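Local coordinates for protein Myo-inositol dehydrogenase (PDB 3EUW) that probably oxidises myo-inositol at the expense of NAD+, as an inositol 2-dehydrogenase of the Gfo/Idh/MocA family, at residues P57-R63 with R84-I90; A116-L121 with G302-F307; I134-V138 with M249-D253; V192-G196 with A319-A324. All blocks are in the same frame, centred on the assembly; numbering follows the deposited sequence.

The four contacts illustrate how a two-domain enzyme is held together at several levels. Interaction 1 lies within the Rossmann fold, and interaction 2 joins its strand 119-121 to the loop before helix 307-326; their centres are about 17 Å apart and they touch, Val86 CG2 lying 3.7 Å from Val119 CG2. Interaction 1 also packs on Phe10, just before the glycines of what is probably the nucleotide-binding loop. Interactions 3 and 4 both reach the large mixed sheet, with centres about 26 Å apart, while those of interactions 1 and 3 are about 40 Å apart. Interactions 2 and 4 are linked along the chain: residues 302-307 lead into helix 307-326, which carries 319-324.

Interaction 1 (P57-R63 with R84-I90); sequences PDEVFAR and RAVERGI
Two arginines four residues apart, Arg84 and Arg88, reach for opposite ends of 57-63. Arg84 runs out extended, and its NH1 forms a salt bridge with Asp58 OD1 at 2.9 Å. The carboxylate and guanidinium planes are turned 45° apart. Pro57 CG covers one face of this guanidinium, 3.6 Å from NH1, while NE is claimed by Asp80. At the other end Arg88 NH1 donates to Arg63 O at 3.1 Å, although NH1 also lies so close to Phe61 O that the exact position of the group is doubtful. Both elements are crossover segments of the Rossmann fold, resting on its parallel sheet, and the ring of Phe61 fills the seam between them above Phe10 and Ile69. Its CE2 approaches Arg84 CB at 3.6 Å, CZ comes close to Ala85 N, and Ile90 CD1 sits at the ring edge, 4.1 Å from CE1. A Schellman motif brings Ile90 to that edge: with Gly89 at positive phi, Ile90 N turns back to bond Ala85 O, which Arg88 N reaches from the opposite face of the carbonyl plane.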
loop_
_atom_site.group_PDB
_atom_site.type_symbol
_atom_site.label_atom_id
_atom_site.label_comp_id
_atom_site.label_asym_id
_atom_site.label_seq_id
_atom_site.Cartn_x
_atom_site.Cartn_y
_atom_site.Cartn_z
ATOM N N PRO A 57 -46.999 17.366 0.931
ATOM C CA PRO A 57 -46.212 18.442 1.538
ATOM C C PRO A 57 -47.127 19.427 2.282
ATOM O O PRO A 57 -46.711 20.070 3.248
ATOM C CB PRO A 57 -45.488 19.072 0.339
ATOM C CG PRO A 57 -46.321 18.671 -0.843
ATOM C CD PRO A 57 -46.739 17.270 -0.515
ATOM N N ASP A 58 -48.374 19.535 1.826
ATOM C CA ASP A 58 -49.354 20.410 2.473
ATOM C C ASP A 58 -49.487 20.017 3.940
ATOM O O ASP A 58 -49.573 20.874 4.814
ATOM C CB ASP A 58 -50.723 20.278 1.801
ATOM C CG ASP A 58 -50.918 21.264 0.667
ATOM O OD1 ASP A 58 -49.938 21.922 0.258
ATOM O OD2 ASP A 58 -52.063 21.376 0.179
ATOM N N GLU A 59 -49.509 18.713 4.199
ATOM C CA GLU A 59 -49.628 18.197 5.556
ATOM C C GLU A 59 -48.381 18.508 6.378
ATOM O O GLU A 59 -48.456 18.620 7.595
ATOM C CB GLU A 59 -49.884 16.692 5.525
ATOM C CG GLU A 59 -51.152 16.325 4.768
ATOM C CD GLU A 59 -51.297 14.833 4.547
ATOM O OE1 GLU A 59 -51.529 14.098 5.532
ATOM O OE2 GLU A 59 -51.171 14.396 3.384
ATOM N N VAL A 60 -47.237 18.638 5.710
ATOM C CA VAL A 60 -45.996 18.973 6.396
ATOM C C VAL A 60 -46.043 20.440 6.812
ATOM O O VAL A 60 -45.907 20.779 7.983
ATOM C CB VAL A 60 -44.763 18.798 5.474
ATOM C CG1 VAL A 60 -43.535 19.411 6.132
ATOM C CG2 VAL A 60 -44.530 17.332 5.179
ATOM N N PHE A 61 -46.236 21.305 5.825
ATOM C CA PHE A 61 -46.281 22.739 6.047
ATOM C C PHE A 61 -47.493 23.213 6.846
ATOM O O PHE A 61 -47.660 24.411 7.093
ATOM C CB PHE A 61 -46.191 23.456 4.702
ATOM C CG PHE A 61 -44.850 23.312 4.046
ATOM C CD1 PHE A 61 -43.712 23.845 4.643
ATOM C CD2 PHE A 61 -44.712 22.614 2.853
ATOM C CE1 PHE A 61 -42.451 23.681 4.063
ATOM C CE2 PHE A 61 -43.456 22.446 2.269
ATOM C CZ PHE A 61 -42.323 22.982 2.879
ATOM N N ALA A 62 -48.339 22.270 7.244
ATOM C CA ALA A 62 -49.493 22.603 8.053
ATOM C C ALA A 62 -48.974 22.782 9.475
ATOM O O ALA A 62 -49.612 23.445 10.286
ATOM C CB ALA A 62 -50.534 21.479 8.003
ATOM N N ARG A 63 -47.810 22.196 9.764
ATOM C CA ARG A 63 -47.205 22.293 11.097
ATOM C C ARG A 63 -46.595 23.674 11.273
ATOM O O ARG A 63 -46.376 24.389 10.293
ATOM C CB ARG A 63 -46.102 21.237 11.289
ATOM C CG ARG A 63 -46.541 19.790 11.081
ATOM C CD ARG A 63 -45.362 18.823 11.249
ATOM N NE ARG A 63 -44.834 18.811 12.611
ATOM C CZ ARG A 63 -45.187 17.938 13.549
ATOM N NH1 ARG A 63 -46.073 16.991 13.272
ATOM N NH2 ARG A 63 -44.667 18.014 14.767
ATOM N N ARG A 84 -41.365 26.493 -1.220
ATOM C CA ARG A 84 -42.303 26.482 -0.103
ATOM C C ARG A 84 -41.613 26.665 1.245
ATOM O O ARG A 84 -42.058 27.450 2.085
ATOM C CB ARG A 84 -43.080 25.169 -0.053
ATOM C CG ARG A 84 -43.925 24.856 -1.272
ATOM C CD ARG A 84 -44.875 23.725 -0.915
ATOM N NE ARG A 84 -45.649 23.216 -2.041
ATOM C CZ ARG A 84 -46.746 22.479 -1.904
ATOM N NH1 ARG A 84 -47.194 22.180 -0.691
ATOM N NH2 ARG A 84 -47.386 22.033 -2.976
ATOM N N ALA A 85 -40.531 25.924 1.452
ATOM C CA ALA A 85 -39.803 25.999 2.710
ATOM C C ALA A 85 -39.223 27.390 2.922
ATOM O O ALA A 85 -39.423 28.006 3.968
ATOM C CB ALA A 85 -38.695 24.957 2.733
ATOM N N VAL A 86 -38.507 27.882 1.923
ATOM C CA VAL A 86 -37.897 29.199 2.009
ATOM C C VAL A 86 -38.938 30.310 2.208
ATOM O O VAL A 86 -38.716 31.234 2.985
ATOM C CB VAL A 86 -37.043 29.487 0.746
ATOM C CG1 VAL A 86 -36.655 30.945 0.694
ATOM C CG2 VAL A 86 -35.792 28.631 0.768
ATOM N N GLU A 87 -40.073 30.213 1.519
ATOM C CA GLU A 87 -41.118 31.228 1.649
ATOM C C GLU A 87 -41.655 31.291 3.074
ATOM O O GLU A 87 -42.250 32.292 3.479
ATOM C CB GLU A 87 -42.265 30.960 0.673
ATOM C CG GLU A 87 -41.850 31.014 -0.790
ATOM C CD GLU A 87 -43.032 30.995 -1.746
ATOM O OE1 GLU A 87 -43.970 30.192 -1.534
ATOM O OE2 GLU A 87 -43.014 31.783 -2.718
ATOM N N ARG A 88 -41.458 30.216 3.830
ATOM C CA ARG A 88 -41.899 30.187 5.217
ATOM C C ARG A 88 -40.714 30.375 6.155
ATOM O O ARG A 88 -40.816 30.139 7.357
ATOM C CB ARG A 88 -42.626 28.878 5.538
ATOM C CG ARG A 88 -44.038 28.819 4.969
ATOM C CD ARG A 88 -44.881 27.796 5.706
ATOM N NE ARG A 88 -44.884 28.049 7.145
ATOM C CZ ARG A 88 -45.372 27.210 8.052
ATOM N NH1 ARG A 88 -45.904 26.057 7.671
ATOM N NH2 ARG A 88 -45.314 27.515 9.343
ATOM N N GLY A 89 -39.589 30.811 5.594
ATOM C CA GLY A 89 -38.397 31.036 6.391
ATOM C C GLY A 89 -37.819 29.770 6.992
ATOM O O GLY A 89 -37.077 29.817 7.970
ATOM N N ILE A 90 -38.161 28.625 6.418
ATOM C CA ILE A 90 -37.645 27.360 6.922
ATOM C C ILE A 90 -36.443 26.925 6.094
ATOM O O ILE A 90 -36.542 26.754 4.874
ATOM C CB ILE A 90 -38.695 26.252 6.840
ATOM C CG1 ILE A 90 -39.985 26.696 7.535
ATOM C CG2 ILE A 90 -38.141 24.977 7.477
ATOM C CD1 ILE A 90 -41.147 25.727 7.335
#

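Interaction 2 (A116-L121 with G302-F307); sequences ASKVML and GFSPNF
Met120, a selenomethionine, and Phe303 join an edge strand of the Rossmann sheet, 119-121, to the loop that enters helix 307-326. With CG anti to the backbone N (chi1 178°) and the chain extended beyond it, Met120 crosses Phe303 at about a right angle. Its CB lies 3.5 Å from Phe303 CG. The next atom, Met120 CG, approaches Pro305 O at 3.5 Å. SE then passes Phe303 CD1 at 3.8 Å; relative to the ring it sits 4.8 Å from the centroid and 48° off the normal, an oblique Met-aromatic contact. The tip, CE, comes within 3.4 Å of Ser304 O, the carbonyl oxygen of the cis peptide bond that leads into Pro305. Helix 283-299 flanks this chain with Phe293, which also meets the Phe303 ring.

Leu121 N donates directly to Pro305 O at 3.0 Å. Further along, Phe307 takes Ala116 CB over one ring face and Val119 CB at its edge. Asn306 is the N-cap of the helix, its OD1 accepting from Asp309 N. A water donates to Ala116 O and Val119 O and accepts from Phe307 N, tying the helix start to the strand. A second water links the backbones of Ser117 and Phe303, 2.7 Å from Ser117 O and 2.8 Å from Phe303 N.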
loop_
_atom_site.group_PDB
_atom_site.type_symbol
_atom_site.label_atom_id
_atom_site.label_comp_id
_atom_site.label_asym_id
_atom_site.label_seq_id
_atom_site.Cartn_x
_atom_site.Cartn_y
_atom_site.Cartn_z
ATOM N N ALA A 116 -32.905 32.484 -0.793
ATOM C CA ALA A 116 -31.942 31.487 -1.257
ATOM C C ALA A 116 -30.866 31.186 -0.215
ATOM O O ALA A 116 -30.296 30.100 -0.203
ATOM C CB ALA A 116 -31.292 31.954 -2.551
ATOM N N SER A 117 -30.600 32.145 0.661
ATOM C CA SER A 117 -29.585 31.973 1.695
ATOM C C SER A 117 -29.949 30.898 2.718
ATOM O O SER A 117 -29.116 30.506 3.529
ATOM C CB SER A 117 -29.335 33.304 2.422
ATOM O OG SER A 117 -30.471 33.719 3.170
ATOM N N LYS A 118 -31.192 30.431 2.684
ATOM C CA LYS A 118 -31.636 29.398 3.618
ATOM C C LYS A 118 -31.552 28.014 2.980
ATOM O O LYS A 118 -32.019 27.021 3.540
ATOM C CB LYS A 118 -33.065 29.680 4.088
ATOM C CG LYS A 118 -33.152 30.812 5.107
ATOM C CD LYS A 118 -34.590 31.059 5.559
ATOM C CE LYS A 118 -34.662 32.146 6.640
ATOM N NZ LYS A 118 -34.008 31.717 7.917
ATOM N N VAL A 119 -30.938 27.951 1.804
ATOM C CA VAL A 119 -30.803 26.680 1.119
ATOM C C VAL A 119 -29.385 26.132 1.201
ATOM O O VAL A 119 -28.414 26.843 0.936
ATOM C CB VAL A 119 -31.188 26.799 -0.373
ATOM C CG1 VAL A 119 -31.148 25.426 -1.032
ATOM C CG2 VAL A 119 -32.571 27.396 -0.506
HETATM N N MSE A 120 -29.270 24.876 1.612
HETATM C CA MSE A 120 -27.983 24.214 1.647
HETATM C C MSE A 120 -28.047 23.102 0.607
HETATM O O MSE A 120 -29.003 22.327 0.590
HETATM C CB MSE A 120 -27.712 23.592 3.011
HETATM C CG MSE A 120 -26.396 22.866 2.999
HETATM SE SE MSE A 120 -25.931 22.280 4.774
HETATM C CE MSE A 120 -24.153 21.467 4.423
ATOM N N LEU A 121 -27.054 23.020 -0.268
ATOM C CA LEU A 121 -27.065 21.974 -1.286
ATOM C C LEU A 121 -26.339 20.755 -0.766
ATOM O O LEU A 121 -25.264 20.868 -0.169
ATOM C CB LEU A 121 -26.453 22.458 -2.596
ATOM C CG LEU A 121 -27.609 22.460 -3.601
ATOM C CD1 LEU A 121 -28.318 23.809 -3.568
ATOM C CD2 LEU A 121 -27.110 22.156 -4.979
ATOM N N GLY A 302 -25.948 31.360 7.178
ATOM C CA GLY A 302 -25.864 30.833 5.824
ATOM C C GLY A 302 -25.358 29.402 5.743
ATOM O O GLY A 302 -24.948 28.813 6.741
ATOM N N PHE A 303 -25.370 28.841 4.541
ATOM C CA PHE A 303 -24.935 27.463 4.351
ATOM C C PHE A 303 -23.844 27.309 3.305
ATOM O O PHE A 303 -23.622 28.189 2.471
ATOM C CB PHE A 303 -26.120 26.589 3.931
ATOM C CG PHE A 303 -27.175 26.454 4.975
ATOM C CD1 PHE A 303 -26.935 25.729 6.136
ATOM C CD2 PHE A 303 -28.417 27.037 4.798
ATOM C CE1 PHE A 303 -27.922 25.584 7.104
ATOM C CE2 PHE A 303 -29.410 26.897 5.765
ATOM C CZ PHE A 303 -29.158 26.169 6.917
ATOM N N SER A 304 -23.182 26.162 3.355
ATOM C CA SER A 304 -22.137 25.827 2.403
ATOM C C SER A 304 -22.050 24.303 2.319
ATOM O O SER A 304 -21.836 23.638 3.323
ATOM C CB SER A 304 -20.790 26.391 2.854
ATOM O OG SER A 304 -19.788 26.046 1.916
ATOM N N PRO A 305 -22.258 23.734 1.129
ATOM C CA PRO A 305 -22.533 24.370 -0.167
ATOM C C PRO A 305 -23.838 25.169 -0.138
ATOM O O PRO A 305 -24.800 24.778 0.532
ATOM C CB PRO A 305 -22.642 23.181 -1.121
ATOM C CG PRO A 305 -21.801 22.130 -0.472
ATOM C CD PRO A 305 -22.188 22.272 0.971
ATOM N N ASN A 306 -23.866 26.272 -0.880
ATOM C CA ASN A 306 -25.054 27.114 -0.946
ATOM C C ASN A 306 -25.833 26.955 -2.255
ATOM O O ASN A 306 -25.459 26.183 -3.147
ATOM C CB ASN A 306 -24.682 28.591 -0.767
ATOM C CG ASN A 306 -23.764 29.106 -1.856
ATOM O OD1 ASN A 306 -23.948 28.813 -3.040
ATOM N ND2 ASN A 306 -22.780 29.899 -1.464
ATOM N N PHE A 307 -26.920 27.712 -2.356
ATOM C CA PHE A 307 -27.773 27.693 -3.529
ATOM C C PHE A 307 -26.943 27.939 -4.786
ATOM O O PHE A 307 -27.076 27.231 -5.783
ATOM C CB PHE A 307 -28.845 28.780 -3.397
ATOM C CG PHE A 307 -29.884 28.747 -4.479
ATOM C CD1 PHE A 307 -31.034 27.979 -4.332
ATOM C CD2 PHE A 307 -29.720 29.498 -5.643
ATOM C CE1 PHE A 307 -32.013 27.959 -5.330
ATOM C CE2 PHE A 307 -30.690 29.483 -6.646
ATOM C CZ PHE A 307 -31.839 28.713 -6.490
HETATM O O HOH W 1 -27.652 29.166 0.271
HETATM O O HOH W 2 -26.741 30.109 2.422
#

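Interaction 3 (I134-V138 with M249-D253)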
loop_
_atom_site.group_PDB
_atom_site.type_symbol
_atom_site.label_atom_id
_atom_site.label_comp_id
_atom_site.label_asym_id
_atom_site.label_seq_id
_atom_site.Cartn_x
_atom_site.Cartn_y
_atom_site.Cartn_z
ATOM N N ILE A 134 -8.051 16.786 2.532
ATOM C CA ILE A 134 -7.245 17.226 1.404
ATOM C C ILE A 134 -7.519 18.685 1.058
ATOM O O ILE A 134 -6.597 19.443 0.785
ATOM C CB ILE A 134 -7.516 16.358 0.155
ATOM C CG1 ILE A 134 -7.100 14.915 0.435
ATOM C CG2 ILE A 134 -6.753 16.916 -1.056
ATOM C CD1 ILE A 134 -7.351 13.962 -0.739
ATOM N N ASN A 135 -8.787 19.077 1.070
ATOM C CA ASN A 135 -9.144 20.456 0.749
ATOM C C ASN A 135 -8.551 21.450 1.756
ATOM O O ASN A 135 -7.960 22.460 1.371
ATOM C CB ASN A 135 -10.662 20.610 0.687
ATOM C CG ASN A 135 -11.083 21.999 0.258
ATOM O OD1 ASN A 135 -11.118 22.921 1.072
ATOM N ND2 ASN A 135 -11.381 22.165 -1.030
ATOM N N ALA A 136 -8.703 21.141 3.040
ATOM C CA ALA A 136 -8.193 21.977 4.125
ATOM C C ALA A 136 -6.668 22.028 4.157
ATOM O O ALA A 136 -6.072 23.071 4.434
ATOM C CB ALA A 136 -8.712 21.459 5.466
ATOM N N ARG A 137 -6.033 20.893 3.888
ATOM C CA ARG A 137 -4.580 20.851 3.915
ATOM C C ARG A 137 -4.023 21.603 2.712
ATOM O O ARG A 137 -2.993 22.261 2.815
ATOM C CB ARG A 137 -4.098 19.399 3.974
ATOM C CG ARG A 137 -4.530 18.700 5.267
ATOM C CD ARG A 137 -4.204 17.209 5.275
ATOM N NE ARG A 137 -2.768 16.950 5.222
ATOM C CZ ARG A 137 -2.224 15.739 5.202
ATOM N NH1 ARG A 137 -2.995 14.659 5.229
ATOM N NH2 ARG A 137 -0.907 15.607 5.150
ATOM N N VAL A 138 -4.714 21.522 1.578
ATOM C CA VAL A 138 -4.266 22.248 0.398
ATOM C C VAL A 138 -4.386 23.748 0.697
ATOM O O VAL A 138 -3.466 24.520 0.420
ATOM C CB VAL A 138 -5.119 21.898 -0.856
ATOM C CG1 VAL A 138 -4.866 22.926 -1.966
ATOM C CG2 VAL A 138 -4.752 20.490 -1.367
HETATM N N MSE A 249 1.968 16.426 -3.482
HETATM C CA MSE A 249 0.669 15.929 -3.890
HETATM C C MSE A 249 -0.037 15.281 -2.723
HETATM O O MSE A 249 0.592 14.685 -1.855
HETATM C CB MSE A 249 0.791 14.884 -5.008
HETATM C CG MSE A 249 -0.414 13.903 -5.081
HETATM SE SE MSE A 249 -0.202 12.689 -6.549
HETATM C CE MSE A 249 1.189 11.486 -5.873
ATOM N N LEU A 250 -1.355 15.404 -2.725
ATOM C CA LEU A 250 -2.207 14.813 -1.710
ATOM C C LEU A 250 -3.222 14.009 -2.494
ATOM O O LEU A 250 -3.879 14.536 -3.383
ATOM C CB LEU A 250 -2.911 15.900 -0.895
ATOM C CG LEU A 250 -2.015 16.637 0.105
ATOM C CD1 LEU A 250 -2.752 17.813 0.697
ATOM C CD2 LEU A 250 -1.579 15.670 1.214
ATOM N N ALA A 251 -3.338 12.727 -2.190
ATOM C CA ALA A 251 -4.291 11.899 -2.899
ATOM C C ALA A 251 -5.056 11.051 -1.897
ATOM O O ALA A 251 -4.530 10.727 -0.831
ATOM C CB ALA A 251 -3.566 11.009 -3.915
ATOM N N ALA A 252 -6.297 10.717 -2.243
ATOM C CA ALA A 252 -7.149 9.902 -1.402
ATOM C C ALA A 252 -7.432 8.578 -2.095
ATOM O O ALA A 252 -7.828 8.548 -3.256
ATOM C CB ALA A 252 -8.468 10.625 -1.102
ATOM N N ASP A 253 -7.210 7.486 -1.367
ATOM C CA ASP A 253 -7.446 6.148 -1.885
ATOM C C ASP A 253 -8.909 5.818 -1.686
ATOM O O ASP A 253 -9.661 6.582 -1.069
ATOM C CB ASP A 253 -6.630 5.096 -1.114
ATOM C CG ASP A 253 -5.134 5.220 -1.328
ATOM O OD1 ASP A 253 -4.692 5.327 -2.494
ATOM O OD2 ASP A 253 -4.392 5.186 -0.317
#
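Leu250 projects from its strand between Ile134, Arg137 and Val138 of the helix; two of them pass it alongside and the third lies across it. Ile134 and Leu250 lie alongside, pointing opposite ways, with Ile134 CG2 4.0 Å from Leu250 CB. Val138 runs by in the same antiparallel manner and touches with one branch, its CG2 3.9 Å from Leu250 CD1. Arg137 instead crosses the leucine at about a right angle. Its CB also packs on CD1, at 3.9 Å, after which the chain bends at chi3 (64°) and lays the guanidinium flat over the other branch: Leu250 CD2 sits 4.0 Å above one face, over its centre. The two methyls are thus divided, CD1 among aliphatic groups and CD2 against the flat cation. NH2 of Arg137 points elsewhere, into a salt bridge with Glu142. Beyond the leucine, Ile134 stretches out so that its CD1 reaches Ala252 CB at 3.5 Å.

The axes of helix segment 134-138 and strand segment 249-252 run nearly antiparallel (171°) and approach to 9.5 Å. One edge of strand 248-252 pairs with strand 238-245, the other with an antiparallel strand of a second subunit, whose Val260 packs on Ile134 and Arg137. The arrangement is an alpha/beta layer, a helix laid along the border strand of the C-terminal domain sheet of a Gfo/Idh/MocA enzyme, where that sheet continues into the next subunit.

Interaction 4 (V192-G196 with A319-A324); sequences VTATG and ACLESA
Ser323 OG is gripped by two backbone groups: it accepts from Ala194 N at 2.9 Å, with an N-H...O angle of 151°, and is also hydrogen-bonded to Arg328 O. The serine can reach the strand because OG stands anti to the backbone N (chi1 175°). Small residues let helix 307-326 settle closely on strand 189-197 of the mixed sheet, the axes of the two segments approaching to 6.2 Å and crossing at -61°. Ala194 CB comes to 3.3 Å from Cys320 O, and Ala194 O receives a CA-H...O contact from Ala324 CA at 3.2 Å. Farther back, Val192 straddles the helix surface: CG1 touches Cys320 SG at 3.8 Å while CB packs on Ala319 CB at 3.9 Å. One water donates to both Ala194 O and Ser323 O, each 2.8 Å away; another accepts from Gly196 N and donates to Ala324 O. On the sheet side, the backbones of Thr193 and Thr195 bond to Thr216 and Ile214 of strand 212-219, and Val192 pairs with Val330. The chemistry implies that, beyond that pairing, a serine hydroxyl and two waters serve Ala194 N, Ala194 O and Gly196 N, where a neighbouring strand would otherwise do so.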
loop_
_atom_site.group_PDB
_atom_site.type_symbol
_atom_site.label_atom_id
_atom_site.label_comp_id
_atom_site.label_asym_id
_atom_site.label_seq_id
_atom_site.Cartn_x
_atom_site.Cartn_y
_atom_site.Cartn_z
ATOM N N VAL A 192 -14.324 25.192 -20.073
ATOM C CA VAL A 192 -14.764 23.823 -19.924
ATOM C C VAL A 192 -14.579 23.000 -21.193
ATOM O O VAL A 192 -15.007 23.398 -22.272
ATOM C CB VAL A 192 -16.247 23.776 -19.523
ATOM C CG1 VAL A 192 -16.748 22.346 -19.509
ATOM C CG2 VAL A 192 -16.422 24.407 -18.147
ATOM N N THR A 193 -13.931 21.850 -21.046
ATOM C CA THR A 193 -13.702 20.949 -22.171
ATOM C C THR A 193 -14.178 19.558 -21.767
ATOM O O THR A 193 -13.857 19.083 -20.682
ATOM C CB THR A 193 -12.216 20.898 -22.544
ATOM O OG1 THR A 193 -11.729 22.233 -22.699
ATOM C CG2 THR A 193 -12.014 20.167 -23.856
ATOM N N ALA A 194 -14.949 18.906 -22.629
ATOM C CA ALA A 194 -15.454 17.579 -22.301
ATOM C C ALA A 194 -15.501 16.667 -23.509
ATOM O O ALA A 194 -15.777 17.109 -24.623
ATOM C CB ALA A 194 -16.856 17.682 -21.670
ATOM N N THR A 195 -15.254 15.383 -23.266
ATOM C CA THR A 195 -15.258 14.369 -24.308
ATOM C C THR A 195 -16.113 13.186 -23.843
ATOM O O THR A 195 -15.889 12.639 -22.763
ATOM C CB THR A 195 -13.830 13.880 -24.569
ATOM O OG1 THR A 195 -12.988 15.007 -24.829
ATOM C CG2 THR A 195 -13.794 12.939 -25.759
ATOM N N GLY A 196 -17.088 12.793 -24.654
ATOM C CA GLY A 196 -17.939 11.675 -24.279
ATOM C C GLY A 196 -17.788 10.526 -25.248
ATOM O O GLY A 196 -17.467 10.735 -26.415
ATOM N N ALA A 319 -22.223 23.161 -19.623
ATOM C CA ALA A 319 -21.093 23.540 -20.455
ATOM C C ALA A 319 -20.381 22.279 -20.932
ATOM O O ALA A 319 -19.921 22.222 -22.078
ATOM C CB ALA A 319 -20.129 24.437 -19.688
ATOM N N CYS A 320 -20.305 21.271 -20.060
ATOM C CA CYS A 320 -19.659 19.999 -20.400
ATOM C C CYS A 320 -20.371 19.330 -21.563
ATOM O O CYS A 320 -19.737 18.953 -22.546
ATOM C CB CYS A 320 -19.660 19.024 -19.216
ATOM S SG CYS A 320 -18.462 19.358 -17.915
ATOM N N LEU A 321 -21.687 19.174 -21.438
ATOM C CA LEU A 321 -22.495 18.550 -22.476
ATOM C C LEU A 321 -22.316 19.270 -23.802
ATOM O O LEU A 321 -22.147 18.637 -24.842
ATOM C CB LEU A 321 -23.983 18.567 -22.092
ATOM C CG LEU A 321 -24.960 17.955 -23.107
ATOM C CD1 LEU A 321 -24.619 16.494 -23.332
ATOM C CD2 LEU A 321 -26.387 18.084 -22.604
ATOM N N GLU A 322 -22.356 20.596 -23.765
ATOM C CA GLU A 322 -22.204 21.384 -24.985
ATOM C C GLU A 322 -20.823 21.178 -25.614
ATOM O O GLU A 322 -20.703 21.065 -26.834
ATOM C CB GLU A 322 -22.423 22.860 -24.676
ATOM C CG GLU A 322 -23.273 23.578 -25.705
ATOM C CD GLU A 322 -22.435 24.312 -26.707
ATOM O OE1 GLU A 322 -21.488 25.000 -26.279
ATOM O OE2 GLU A 322 -22.719 24.219 -27.911
ATOM N N SER A 323 -19.785 21.142 -24.779
ATOM C CA SER A 323 -18.426 20.930 -25.269
ATOM C C SER A 323 -18.331 19.539 -25.897
ATOM O O SER A 323 -17.799 19.373 -26.989
ATOM C CB SER A 323 -17.414 21.038 -24.121
ATOM O OG SER A 323 -16.103 20.729 -24.566
ATOM N N ALA A 324 -18.863 18.543 -25.202
ATOM C CA ALA A 324 -18.814 17.170 -25.696
ATOM C C ALA A 324 -19.541 17.031 -27.022
ATOM O O ALA A 324 -19.113 16.283 -27.895
ATOM C CB ALA A 324 -19.419 16.230 -24.684
HETATM O O HOH W 3 -15.098 18.853 -26.724
HETATM O O HOH W 4 -17.761 13.969 -27.117
#